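Local coordinates for VgrG protein (Vibrio cholerae, PDB 4DTH) that probably cross-links G-actin as the actin cross-linking domain of a VgrG toxin, binding ATP together with magnesium ions, at residues S233-T238 with N317-F322; G185-P190 with Y201-K206; M64-Y69 with T86-L91; N29-L34 with I166-S171; K108-W113 with G138-E143. All coordinates share one frame; numbering follows the deposited sequence.

Interaction 1 (S233-T238 with N317-F322)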
# COMPACT_ATOMS: atom_id res chain seq x y z
N SER A 233 -10.96 -8.94 -14.38
CA SER A 233 -9.53 -9.27 -14.23
C SER A 233 -9.18 -9.55 -12.76
O SER A 233 -8.50 -10.54 -12.48
CB SER A 233 -8.65 -8.15 -14.79
OG SER A 233 -8.84 -8.06 -16.20
N ILE A 234 -9.69 -8.73 -11.83
CA ILE A 234 -9.46 -8.91 -10.39
C ILE A 234 -10.11 -10.21 -9.89
O ILE A 234 -9.47 -10.96 -9.17
CB ILE A 234 -9.90 -7.67 -9.58
CG1 ILE A 234 -8.92 -6.50 -9.84
CG2 ILE A 234 -9.99 -8.00 -8.05
CD1 ILE A 234 -9.28 -5.21 -9.15
N TYR A 235 -11.38 -10.44 -10.27
CA TYR A 235 -12.12 -11.64 -9.83
C TYR A 235 -11.43 -12.91 -10.31
O TYR A 235 -11.25 -13.84 -9.52
CB TYR A 235 -13.58 -11.62 -10.31
CG TYR A 235 -14.53 -10.69 -9.58
CD1 TYR A 235 -14.11 -9.44 -9.12
CD2 TYR A 235 -15.88 -11.01 -9.46
CE1 TYR A 235 -15.01 -8.55 -8.54
CE2 TYR A 235 -16.78 -10.13 -8.86
CZ TYR A 235 -16.35 -8.89 -8.43
OH TYR A 235 -17.25 -8.05 -7.82
N LEU A 236 -11.01 -12.94 -11.60
CA LEU A 236 -10.33 -14.09 -12.19
C LEU A 236 -8.97 -14.33 -11.55
O LEU A 236 -8.63 -15.48 -11.26
CB LEU A 236 -10.19 -13.95 -13.72
CG LEU A 236 -11.49 -14.00 -14.54
CD1 LEU A 236 -11.18 -13.84 -16.03
CD2 LEU A 236 -12.28 -15.29 -14.28
N LYS A 237 -8.19 -13.26 -11.30
CA LYS A 237 -6.89 -13.37 -10.64
C LYS A 237 -7.05 -13.89 -9.20
O LYS A 237 -6.24 -14.72 -8.77
CB LYS A 237 -6.12 -12.03 -10.66
CG LYS A 237 -4.71 -12.11 -10.05
CD LYS A 237 -3.76 -12.98 -10.87
CE LYS A 237 -2.35 -12.87 -10.33
NZ LYS A 237 -1.42 -13.66 -11.18
N THR A 238 -8.09 -13.42 -8.48
CA THR A 238 -8.35 -13.87 -7.10
C THR A 238 -8.62 -15.39 -7.11
O THR A 238 -8.07 -16.11 -6.28
CB THR A 238 -9.46 -13.05 -6.44
OG1 THR A 238 -9.05 -11.68 -6.43
CG2 THR A 238 -9.72 -13.48 -5.00
N ASN A 317 -18.23 -18.18 -4.65
CA ASN A 317 -17.57 -17.62 -3.48
C ASN A 317 -16.75 -16.36 -3.77
O ASN A 317 -16.82 -15.42 -2.98
CB ASN A 317 -16.78 -18.69 -2.73
CG ASN A 317 -17.71 -19.52 -1.87
OD1 ASN A 317 -18.18 -19.05 -0.83
ND2 ASN A 317 -18.03 -20.73 -2.32
N VAL A 318 -16.02 -16.32 -4.89
CA VAL A 318 -15.23 -15.14 -5.29
C VAL A 318 -16.21 -14.01 -5.64
O VAL A 318 -16.03 -12.89 -5.16
CB VAL A 318 -14.23 -15.45 -6.45
CG1 VAL A 318 -13.65 -14.16 -7.05
CG2 VAL A 318 -13.10 -16.38 -5.98
N PHE A 319 -17.24 -14.31 -6.44
CA PHE A 319 -18.24 -13.31 -6.83
C PHE A 319 -18.90 -12.68 -5.60
O PHE A 319 -18.87 -11.46 -5.47
CB PHE A 319 -19.28 -13.90 -7.81
CG PHE A 319 -20.22 -12.85 -8.37
CD1 PHE A 319 -21.39 -12.52 -7.69
CD2 PHE A 319 -19.93 -12.18 -9.55
CE1 PHE A 319 -22.24 -11.52 -8.18
CE2 PHE A 319 -20.79 -11.20 -10.05
CZ PHE A 319 -21.95 -10.88 -9.36
N GLN A 320 -19.44 -13.50 -4.66
CA GLN A 320 -20.09 -13.02 -3.43
C GLN A 320 -19.13 -12.24 -2.54
O GLN A 320 -19.51 -11.19 -2.00
CB GLN A 320 -20.72 -14.19 -2.64
CG GLN A 320 -21.67 -13.73 -1.51
CD GLN A 320 -21.97 -14.76 -0.44
OE1 GLN A 320 -21.36 -15.84 -0.36
NE2 GLN A 320 -22.90 -14.44 0.45
N TYR A 321 -17.89 -12.74 -2.38
CA TYR A 321 -16.88 -12.10 -1.57
C TYR A 321 -16.71 -10.63 -1.98
O TYR A 321 -16.79 -9.74 -1.14
CB TYR A 321 -15.54 -12.85 -1.68
CG TYR A 321 -14.42 -12.18 -0.92
CD1 TYR A 321 -14.32 -12.30 0.46
CD2 TYR A 321 -13.46 -11.42 -1.58
CE1 TYR A 321 -13.30 -11.67 1.17
CE2 TYR A 321 -12.43 -10.79 -0.89
CZ TYR A 321 -12.36 -10.92 0.49
OH TYR A 321 -11.35 -10.31 1.18
N PHE A 322 -16.48 -10.39 -3.28
CA PHE A 322 -16.29 -9.03 -3.77
C PHE A 322 -17.56 -8.18 -3.77
O PHE A 322 -17.46 -6.96 -3.60
CB PHE A 322 -15.58 -9.02 -5.12
CG PHE A 322 -14.11 -9.39 -5.00
CD1 PHE A 322 -13.26 -8.65 -4.18
CD2 PHE A 322 -13.59 -10.48 -5.70
CE1 PHE A 322 -11.91 -9.00 -4.05
CE2 PHE A 322 -12.24 -10.82 -5.57
CZ PHE A 322 -11.40 -10.07 -4.75
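Y235 and F322 carry a buried helix-helix packing between helix 221-245 and helix 312-323, whose short segments cross at 127° with their axes 9.9 Å apart. The two rings form an offset stack, with planes tilted by 27° and side chains sliding past each other in opposite directions. The dense part of the contact is here: F322 CD2 stands over the rim of one Y235 face, and F322 CB closes to 3.4 Å from Y235 CZ. F319 meets the same tyrosine at its edge, CD2 to CE2, while I234 CG2 lies over a face of the F322 ring. M299 and I302 of helix 292-307 also touch Y235, so the tyrosine is held in a three-helix cluster. Side-chain packing is looser at V318, whose CG1 rests 3.5 Å from Y235 O but 4.1 Å from Y235 CB. The partly exposed K237 takes no part in the contact, and its NZ forms a salt bridge with E240. T238 puts its hydroxyl beside its own backbone N (chi1 -59°), which directs it back along the helix as well as to the edge of F322. From there T238 OG1 donates to I234 O at 2.9 Å while lying 3.3 Å from F322 CZ.

Interaction 2 (G185-P190 with Y201-K206)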
# COMPACT_ATOMS: atom_id res chain seq x y z
N GLY A 185 -8.14 1.44 -18.11
CA GLY A 185 -8.49 0.80 -19.37
C GLY A 185 -8.46 1.77 -20.54
O GLY A 185 -8.51 1.34 -21.70
N THR A 186 -8.38 3.09 -20.25
CA THR A 186 -8.35 4.12 -21.31
C THR A 186 -6.96 4.32 -21.92
O THR A 186 -6.86 4.92 -22.99
CB THR A 186 -8.97 5.45 -20.85
OG1 THR A 186 -8.10 6.06 -19.88
CG2 THR A 186 -10.40 5.31 -20.32
N SER A 187 -5.88 3.87 -21.21
CA SER A 187 -4.47 3.99 -21.64
C SER A 187 -4.08 5.46 -21.96
O SER A 187 -3.13 5.70 -22.71
CB SER A 187 -4.20 3.12 -22.88
OG SER A 187 -4.92 1.89 -22.89
N ALA A 188 -4.83 6.43 -21.39
CA ALA A 188 -4.72 7.87 -21.66
C ALA A 188 -3.45 8.56 -21.18
O ALA A 188 -3.06 9.59 -21.73
CB ALA A 188 -5.94 8.60 -21.12
N THR A 189 -2.82 8.03 -20.12
CA THR A 189 -1.63 8.63 -19.54
C THR A 189 -0.52 7.57 -19.37
O THR A 189 -0.84 6.38 -19.32
CB THR A 189 -1.97 9.27 -18.16
OG1 THR A 189 -2.27 8.24 -17.22
CG2 THR A 189 -3.09 10.32 -18.23
N PRO A 190 0.77 7.97 -19.17
CA PRO A 190 1.81 6.96 -18.93
C PRO A 190 1.58 6.13 -17.65
O PRO A 190 1.91 4.94 -17.66
CB PRO A 190 3.10 7.79 -18.84
CG PRO A 190 2.78 9.06 -19.57
CD PRO A 190 1.35 9.33 -19.21
N TYR A 201 -4.23 -7.94 -15.47
CA TYR A 201 -5.20 -7.16 -16.22
C TYR A 201 -5.36 -7.68 -17.64
O TYR A 201 -4.38 -7.72 -18.39
CB TYR A 201 -4.88 -5.66 -16.21
CG TYR A 201 -5.90 -4.83 -16.96
CD1 TYR A 201 -7.22 -4.73 -16.51
CD2 TYR A 201 -5.56 -4.17 -18.13
CE1 TYR A 201 -8.16 -3.97 -17.20
CE2 TYR A 201 -6.49 -3.39 -18.82
CZ TYR A 201 -7.79 -3.30 -18.36
OH TYR A 201 -8.71 -2.56 -19.06
N GLN A 202 -6.59 -8.06 -18.00
CA GLN A 202 -6.89 -8.61 -19.32
C GLN A 202 -7.64 -7.61 -20.18
O GLN A 202 -8.87 -7.55 -20.16
CB GLN A 202 -7.64 -9.95 -19.19
CG GLN A 202 -6.89 -10.95 -18.32
CD GLN A 202 -7.53 -12.30 -18.36
OE1 GLN A 202 -7.77 -12.86 -19.43
NE2 GLN A 202 -7.78 -12.88 -17.19
N LYS A 203 -6.88 -6.80 -20.92
CA LYS A 203 -7.47 -5.77 -21.76
C LYS A 203 -8.46 -6.30 -22.82
O LYS A 203 -9.39 -5.58 -23.19
CB LYS A 203 -6.39 -4.90 -22.38
CG LYS A 203 -6.96 -3.66 -23.03
CD LYS A 203 -6.24 -2.41 -22.56
CE LYS A 203 -6.43 -1.28 -23.55
NZ LYS A 203 -5.88 -1.58 -24.89
N SER A 204 -8.31 -7.58 -23.23
CA SER A 204 -9.20 -8.23 -24.20
C SER A 204 -10.66 -8.26 -23.71
O SER A 204 -11.59 -8.33 -24.52
CB SER A 204 -8.71 -9.63 -24.53
OG SER A 204 -8.78 -10.50 -23.41
N LEU A 205 -10.86 -8.21 -22.37
CA LEU A 205 -12.20 -8.23 -21.77
C LEU A 205 -13.06 -7.00 -22.13
O LEU A 205 -14.28 -7.09 -22.08
CB LEU A 205 -12.12 -8.43 -20.25
CG LEU A 205 -11.66 -9.81 -19.81
CD1 LEU A 205 -11.31 -9.80 -18.35
CD2 LEU A 205 -12.72 -10.89 -20.13
N LYS A 206 -12.42 -5.87 -22.48
CA LYS A 206 -13.17 -4.66 -22.86
C LYS A 206 -13.99 -4.90 -24.12
O LYS A 206 -15.21 -4.71 -24.10
CB LYS A 206 -12.22 -3.50 -23.11
CG LYS A 206 -11.72 -2.87 -21.84
CD LYS A 206 -11.06 -1.60 -22.18
CE LYS A 206 -9.62 -1.82 -22.36
NZ LYS A 206 -9.07 -0.78 -23.25
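Y201 swings its ring away from its own backbone N (CG trans to it, chi1 -179°), which brings its phenol oxygen to G185, and K206, folded at the CG-CD bond (chi3 -93°), extends its chain toward the G185 carbonyl. The contact joins the loop between strand 173-180 and helix 190-196 to the start of helix 204-212 and the turn before it. With phi at 111°, G185 adopts a backbone shape readily reached by glycine, and its bare CA lets Y201 OH come within 3.4 Å. K206 NZ donates to G185 O at 2.7 Å, although the lysine end is crowded by K203 in the model, which makes its exact place doubtful. K203, bent at chi2 and chi4, passes its CE alongside S187 OG, 3.6 Å away; this is a van der Waals approach at the exposed side. The polar end of S187 is engaged by E196 OE1, while E196 OE2 takes the backbone N of G185, so one carboxylate fixes two points of the loop. On the inner side Y201 is buried and meets F184 edge-to-face. Within its own segment, the tyrosine has the backbone N of K203 over one face, offset toward the rim. Further along the loop, T189 closes the start of helix 190-196 by accepting at OG1 from the backbone N of L192.

Interaction 3 (M64-Y69 with T86-L91); sequences MNQGSY and THTVEL
An antiparallel pairing between strand 56-68 and strand 85-97 brings N65 opposite H87 as a non-hydrogen-bonded pair, their CA atoms 4.4 Å apart. On one side of that pair T88 N donates to M64 O at 2.9 Å. On the other, Q66 N donates to T86 O at 2.8 Å, and T86 N donates to G67 O. Q66 and G67 thus both answer to T86, as in a beta bulge. N65 OD1 folds back to accept from G67 N at 2.8 Å, an Asx turn at this end of the strand. The N65 amide stands nearly upright to the H87 imidazole; its ND2 is hydrogen-bonded to Q85 OE1 and merely packs on the ring, 3.6 Å from H87 CE1. T88 holds its hydroxyl between its backbone N and carbonyl carbon (chi1 59°), where OG1 accepts from M64 N at 3.0 Å, while its CG2 lies against Q66 CD. The same OG1 is hydrogen-bonded to E30 OE1, so the hydroxyl ties together three segments. Further along strand 85-97, E90 binds a magnesium ion. The two strands are therefore gripped mainly through backbone amides, whereas H87 ND1 is buried here without a partner, which would probably disfavour a charged imidazole.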
# COMPACT_ATOMS: atom_id res chain seq x y z
N MET A 64 7.93 -4.44 10.52
CA MET A 64 8.06 -5.88 10.77
C MET A 64 8.41 -6.16 12.21
O MET A 64 9.44 -5.67 12.69
CB MET A 64 9.13 -6.51 9.85
CG MET A 64 8.92 -6.23 8.39
SD MET A 64 7.35 -6.88 7.79
CE MET A 64 7.42 -6.31 6.10
N ASN A 65 7.60 -7.00 12.89
CA ASN A 65 7.87 -7.39 14.27
C ASN A 65 9.14 -8.25 14.32
O ASN A 65 9.21 -9.29 13.66
CB ASN A 65 6.67 -8.14 14.88
CG ASN A 65 6.90 -8.54 16.33
OD1 ASN A 65 7.77 -9.36 16.64
ND2 ASN A 65 6.14 -7.96 17.24
N GLN A 66 10.14 -7.81 15.12
CA GLN A 66 11.43 -8.51 15.28
C GLN A 66 11.60 -9.14 16.67
O GLN A 66 12.73 -9.42 17.08
CB GLN A 66 12.62 -7.59 14.95
CG GLN A 66 12.57 -6.88 13.59
CD GLN A 66 13.09 -7.73 12.45
OE1 GLN A 66 12.32 -8.35 11.71
NE2 GLN A 66 14.40 -7.74 12.25
N GLY A 67 10.49 -9.37 17.37
CA GLY A 67 10.51 -9.98 18.69
C GLY A 67 10.41 -9.02 19.86
O GLY A 67 10.47 -7.80 19.67
N SER A 68 10.26 -9.56 21.07
CA SER A 68 10.14 -8.76 22.29
C SER A 68 11.42 -7.98 22.57
O SER A 68 12.52 -8.43 22.25
CB SER A 68 9.75 -9.64 23.48
OG SER A 68 8.43 -10.13 23.29
N TYR A 69 11.25 -6.77 23.11
CA TYR A 69 12.36 -5.89 23.43
C TYR A 69 12.85 -6.17 24.83
O TYR A 69 12.05 -6.30 25.75
CB TYR A 69 11.93 -4.41 23.33
CG TYR A 69 12.97 -3.40 23.76
CD1 TYR A 69 14.13 -3.19 23.02
CD2 TYR A 69 12.77 -2.62 24.90
CE1 TYR A 69 15.07 -2.23 23.39
CE2 TYR A 69 13.71 -1.66 25.29
CZ TYR A 69 14.86 -1.47 24.54
OH TYR A 69 15.79 -0.53 24.91
N THR A 86 9.93 -5.10 19.49
CA THR A 86 10.86 -4.47 18.55
C THR A 86 10.30 -4.61 17.13
O THR A 86 9.73 -5.66 16.80
CB THR A 86 12.25 -5.09 18.71
OG1 THR A 86 12.76 -4.80 20.01
CG2 THR A 86 13.22 -4.62 17.69
N HIS A 87 10.45 -3.56 16.31
CA HIS A 87 10.01 -3.57 14.92
C HIS A 87 11.01 -2.87 14.06
O HIS A 87 11.72 -1.99 14.53
CB HIS A 87 8.65 -2.85 14.77
CG HIS A 87 7.53 -3.44 15.58
ND1 HIS A 87 6.57 -4.25 15.01
CD2 HIS A 87 7.20 -3.24 16.88
CE1 HIS A 87 5.73 -4.56 15.98
NE2 HIS A 87 6.07 -3.98 17.12
N THR A 88 11.01 -3.18 12.76
CA THR A 88 11.80 -2.40 11.81
C THR A 88 11.05 -1.06 11.66
O THR A 88 9.87 -0.96 12.03
CB THR A 88 11.94 -3.13 10.46
OG1 THR A 88 10.63 -3.36 9.92
CG2 THR A 88 12.71 -4.44 10.58
N VAL A 89 11.74 -0.04 11.16
CA VAL A 89 11.16 1.28 10.95
C VAL A 89 10.89 1.45 9.46
O VAL A 89 11.76 1.20 8.63
CB VAL A 89 12.05 2.42 11.49
CG1 VAL A 89 11.57 3.79 11.01
CG2 VAL A 89 12.13 2.39 13.02
N GLU A 90 9.67 1.89 9.14
CA GLU A 90 9.30 2.15 7.76
C GLU A 90 8.86 3.60 7.62
O GLU A 90 8.01 4.07 8.38
CB GLU A 90 8.21 1.19 7.30
CG GLU A 90 7.83 1.37 5.84
CD GLU A 90 6.69 0.48 5.40
OE1 GLU A 90 5.67 0.43 6.12
OE2 GLU A 90 6.81 -0.15 4.33
N LEU A 91 9.45 4.31 6.65
CA LEU A 91 9.10 5.70 6.36
C LEU A 91 8.05 5.66 5.26
O LEU A 91 8.26 5.04 4.21
CB LEU A 91 10.33 6.54 5.95
CG LEU A 91 11.56 6.49 6.89
CD1 LEU A 91 12.61 7.48 6.44
CD2 LEU A 91 11.17 6.73 8.35

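Interaction 4 (N29-L34 with I166-S171). With SO4 (sulfate ion), chain I.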
# COMPACT_ATOMS: atom_id res chain seq x y z
N ASN A 29 9.21 2.97 2.63
CA ASN A 29 10.65 2.79 2.65
C ASN A 29 11.13 2.23 3.98
O ASN A 29 11.24 2.96 4.97
CB ASN A 29 11.23 4.19 2.40
CG ASN A 29 12.71 4.31 2.23
OD1 ASN A 29 13.29 5.37 2.49
ND2 ASN A 29 13.34 3.27 1.74
N GLU A 30 11.40 0.91 4.01
CA GLU A 30 11.86 0.23 5.22
C GLU A 30 13.35 0.49 5.41
O GLU A 30 14.14 0.34 4.48
CB GLU A 30 11.55 -1.27 5.16
CG GLU A 30 11.69 -2.00 6.48
CD GLU A 30 11.51 -3.50 6.39
OE1 GLU A 30 11.34 -4.14 7.45
OE2 GLU A 30 11.54 -4.05 5.26
N LEU A 31 13.73 0.93 6.60
CA LEU A 31 15.13 1.25 6.89
C LEU A 31 15.91 0.05 7.39
O LEU A 31 15.35 -0.83 8.05
CB LEU A 31 15.21 2.38 7.93
CG LEU A 31 14.50 3.71 7.62
CD1 LEU A 31 14.70 4.67 8.74
CD2 LEU A 31 14.99 4.33 6.29
N ALA A 32 17.21 0.01 7.08
CA ALA A 32 18.13 -1.01 7.59
C ALA A 32 19.10 -0.34 8.55
O ALA A 32 19.45 0.83 8.36
CB ALA A 32 18.89 -1.67 6.45
N GLY A 33 19.52 -1.08 9.57
CA GLY A 33 20.52 -0.62 10.52
C GLY A 33 20.02 -0.30 11.91
O GLY A 33 20.83 -0.02 12.79
N LEU A 34 18.69 -0.28 12.10
CA LEU A 34 18.09 0.03 13.40
C LEU A 34 16.73 -0.61 13.56
O LEU A 34 16.15 -1.15 12.61
CB LEU A 34 17.99 1.57 13.63
CG LEU A 34 17.14 2.42 12.65
CD1 LEU A 34 15.66 2.25 12.89
CD2 LEU A 34 17.41 3.88 12.85
N ILE A 166 22.53 4.27 8.64
CA ILE A 166 21.12 3.93 8.39
C ILE A 166 20.88 4.07 6.90
O ILE A 166 21.16 5.11 6.32
CB ILE A 166 20.16 4.75 9.29
CG1 ILE A 166 20.49 4.54 10.79
CG2 ILE A 166 18.68 4.43 8.97
CD1 ILE A 166 20.70 3.06 11.26
N THR A 167 20.42 2.97 6.29
CA THR A 167 20.29 2.85 4.85
C THR A 167 18.91 2.45 4.35
O THR A 167 18.05 2.03 5.11
CB THR A 167 21.37 1.88 4.30
OG1 THR A 167 21.17 0.60 4.90
CG2 THR A 167 22.82 2.39 4.55
N MET A 168 18.74 2.57 3.03
CA MET A 168 17.52 2.17 2.32
C MET A 168 17.94 1.40 1.07
O MET A 168 19.06 1.58 0.58
CB MET A 168 16.62 3.38 2.01
CG MET A 168 17.36 4.62 1.66
SD MET A 168 16.41 6.13 1.83
CE MET A 168 16.64 6.52 3.57
N THR A 169 17.08 0.47 0.60
CA THR A 169 17.39 -0.40 -0.54
C THR A 169 16.13 -0.75 -1.34
O THR A 169 15.06 -0.78 -0.72
CB THR A 169 18.19 -1.62 -0.03
OG1 THR A 169 18.88 -2.27 -1.09
CG2 THR A 169 17.34 -2.62 0.78
N PRO A 170 16.20 -1.05 -2.67
CA PRO A 170 14.96 -1.39 -3.41
C PRO A 170 14.10 -2.48 -2.80
O PRO A 170 12.88 -2.34 -2.83
CB PRO A 170 15.48 -1.77 -4.81
CG PRO A 170 16.73 -0.97 -4.95
CD PRO A 170 17.36 -1.04 -3.58
N SER A 171 14.71 -3.52 -2.19
CA SER A 171 13.95 -4.59 -1.52
C SER A 171 13.14 -4.09 -0.31
O SER A 171 12.22 -4.78 0.11
CB SER A 171 14.84 -5.78 -1.14
OG SER A 171 15.77 -5.49 -0.11
S SO4 I . 18.04 -5.19 -3.20
O1 SO4 I . 17.16 -5.10 -4.38
O2 SO4 I . 19.38 -4.71 -3.56
O3 SO4 I . 17.51 -4.35 -2.13
O4 SO4 I . 18.11 -6.59 -2.75
O HOH W 1 14.46 0.83 1.84
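The flat amide of N29 lies against the M168 side chain, which crosses it obliquely with CB 4.0 Å from N29 CG. The other flat groups are peptides. A32 N donates to T167 O at 2.9 Å, and T167 N returns the bond to A32 O at 3.1 Å. At these oxygens the CA-H groups of L31 and I166 add weak contacts. Together the two bonds make a single antiparallel bridge, A32 with T167, which fastens the loop before strand 173-180 alongside the residues that follow strand 24-30. Those two strands are neighbours, and carry E28 and Q174, two ligands of one magnesium ion. Where direct pairing stops, a water takes over: it donates to E30 O at 2.7 Å and accepts from T169 N. Apolar branches fill the inner side. M168, its chain bent at the sulfur (chi3 86°), brings CE beside L31 CD2 at 3.9 Å, the two side chains pointing the same way. I166 forks between two leucines, CG2 toward L31 CD1 and CD1 toward L34 CD2, 3.7 Å away, with F118 of helix 101-124 touching all three. At the exposed end a sulfate ion, probably from the crystallisation liquor, has its O3 gripped three times, by T169 OG1 at 2.7 Å, S171 OG and S171 N.

Interaction 5 (K108-W113 with G138-E143). With SO4 (sulfate ion), chain H.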
# COMPACT_ATOMS: atom_id res chain seq x y z
N LYS A 108 12.13 12.64 -0.87
CA LYS A 108 13.37 11.87 -0.98
C LYS A 108 14.46 12.48 -0.12
O LYS A 108 15.12 11.77 0.63
CB LYS A 108 13.82 11.82 -2.45
CG LYS A 108 12.94 10.93 -3.34
CD LYS A 108 13.12 11.27 -4.83
CE LYS A 108 14.53 11.02 -5.33
NZ LYS A 108 14.68 11.34 -6.77
N GLN A 109 14.64 13.81 -0.22
CA GLN A 109 15.66 14.54 0.54
C GLN A 109 15.41 14.46 2.05
O GLN A 109 16.37 14.25 2.82
CB GLN A 109 15.77 15.99 0.04
CG GLN A 109 16.45 16.05 -1.33
CD GLN A 109 16.35 17.41 -1.97
OE1 GLN A 109 15.31 17.79 -2.53
NE2 GLN A 109 17.45 18.14 -1.98
N ALA A 110 14.13 14.60 2.48
CA ALA A 110 13.77 14.53 3.90
C ALA A 110 14.03 13.13 4.47
O ALA A 110 14.48 13.00 5.60
CB ALA A 110 12.31 14.91 4.09
N MET A 111 13.77 12.08 3.67
CA MET A 111 14.03 10.70 4.10
C MET A 111 15.52 10.45 4.24
O MET A 111 15.94 9.84 5.23
CB MET A 111 13.40 9.70 3.14
CG MET A 111 11.90 9.61 3.31
SD MET A 111 11.22 8.26 2.35
CE MET A 111 9.47 8.45 2.75
N LEU A 112 16.32 10.94 3.28
CA LEU A 112 17.78 10.79 3.33
C LEU A 112 18.36 11.56 4.50
O LEU A 112 19.23 11.04 5.20
CB LEU A 112 18.46 11.19 2.01
CG LEU A 112 18.21 10.26 0.83
CD1 LEU A 112 18.53 10.96 -0.48
CD2 LEU A 112 18.98 8.94 0.97
N TRP A 113 17.81 12.76 4.78
CA TRP A 113 18.24 13.56 5.94
C TRP A 113 17.94 12.78 7.22
O TRP A 113 18.80 12.70 8.10
CB TRP A 113 17.54 14.94 5.99
CG TRP A 113 17.69 15.57 7.35
CD1 TRP A 113 18.82 16.11 7.88
CD2 TRP A 113 16.73 15.53 8.43
NE1 TRP A 113 18.62 16.43 9.21
CE2 TRP A 113 17.35 16.08 9.57
CE3 TRP A 113 15.40 15.07 8.53
CZ2 TRP A 113 16.69 16.20 10.79
CZ3 TRP A 113 14.75 15.20 9.74
CH2 TRP A 113 15.38 15.79 10.85
N GLY A 138 17.44 23.83 8.60
CA GLY A 138 16.10 24.34 8.83
C GLY A 138 15.04 23.86 7.86
O GLY A 138 13.90 24.30 7.97
N ARG A 139 15.38 22.94 6.92
CA ARG A 139 14.42 22.44 5.91
C ARG A 139 13.35 21.53 6.50
O ARG A 139 12.22 21.54 6.02
CB ARG A 139 15.12 21.65 4.77
CG ARG A 139 16.21 22.39 4.01
CD ARG A 139 16.17 22.08 2.53
NE ARG A 139 17.01 20.95 2.13
CZ ARG A 139 16.68 20.06 1.20
NH1 ARG A 139 15.50 20.14 0.59
NH2 ARG A 139 17.50 19.08 0.88
N PHE A 140 13.75 20.65 7.47
CA PHE A 140 12.89 19.60 8.00
C PHE A 140 12.68 19.62 9.50
O PHE A 140 13.58 20.00 10.25
CB PHE A 140 13.41 18.22 7.55
CG PHE A 140 13.81 18.16 6.10
CD1 PHE A 140 12.88 18.38 5.09
CD2 PHE A 140 15.13 17.91 5.73
CE1 PHE A 140 13.26 18.36 3.74
CE2 PHE A 140 15.51 17.87 4.39
CZ PHE A 140 14.56 18.08 3.40
N VAL A 141 11.49 19.20 9.92
CA VAL A 141 11.08 19.17 11.32
C VAL A 141 10.51 17.80 11.67
O VAL A 141 9.64 17.30 10.97
CB VAL A 141 10.03 20.30 11.63
CG1 VAL A 141 9.50 20.19 13.06
CG2 VAL A 141 10.59 21.69 11.37
N ILE A 142 11.01 17.21 12.77
CA ILE A 142 10.49 15.95 13.29
C ILE A 142 9.45 16.29 14.34
O ILE A 142 9.72 17.10 15.23
CB ILE A 142 11.59 15.04 13.95
CG1 ILE A 142 12.68 14.63 12.94
CG2 ILE A 142 10.97 13.81 14.61
CD1 ILE A 142 13.98 14.00 13.63
N GLU A 143 8.29 15.65 14.26
CA GLU A 143 7.23 15.76 15.25
C GLU A 143 7.08 14.34 15.81
O GLU A 143 7.05 13.39 15.03
CB GLU A 143 5.91 16.22 14.63
CG GLU A 143 5.92 17.67 14.17
CD GLU A 143 5.74 18.73 15.25
OE1 GLU A 143 5.89 19.92 14.92
OE2 GLU A 143 5.46 18.37 16.42
S SO4 H . 20.53 17.31 12.25
O1 SO4 H . 21.82 17.66 12.85
O2 SO4 H . 20.44 15.84 12.08
O3 SO4 H . 19.46 17.74 13.15
O4 SO4 H . 20.41 17.96 10.93
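F140 reaches from its strand onto A110 and W113 of the helix, and CH-pi contacts dominate. A110 CA stands 3.7 Å from the centroid of the F140 ring, almost on its normal, while CB of R139, the residue just before, lies over the opposite face; the phenyl is clamped between them. In turn F140 CB sits over the W113 face, toward the rim, 4.2 Å from the centroid of the six-membered ring. The two rings themselves meet obliquely, their planes 35° apart. Purely apolar touches continue the row: A110 CB to F140 CE1, and W113 CH2 to I142 CD1, both at 3.6 Å. In W113, CG lies opposite the backbone N and beside the carbonyl carbon (chi1 164°), which lays the indole out toward the strand. This is a helix packed on a sheet: segments 108-113 and 140-143 lie at 63°, with L57 of strand 56-68 touching both A110 and F140. Polar groups lie around this apolar centre. The R139 guanidinium passes at a slant to the Q109 amide, with F140 CZ over one of its faces. At the edge of the indole W113 NE1 donates nearly straight to O4 of a sulfate ion, at 2.9 Å; H117 ND1 and E136 N hold the same ion.

Overall arrangement
Interactions 3, 4 and 5 cluster in one half of the chain and interactions 1 and 2 in the other. Interaction 1 is fully buried and aromatic; the others are partly buried, with exposed residues in 3 and at the sulfate end of 4. Interaction 2 holds a glycine against a tyrosine hydroxyl, with a less certain lysine-carbonyl bond; S233 OG to Q202 N joins it to 1. Interactions 3 and 4 share a sheet through neighbouring strands 24-30 and 85-97, linked by T88 OG1 to E30 OE1 and L91 O to N29 N, and rely on backbone bonding. M111 packs on L91 and N29, bringing the helix of interaction 5, with its ring-on-CH chemistry, against that sheet.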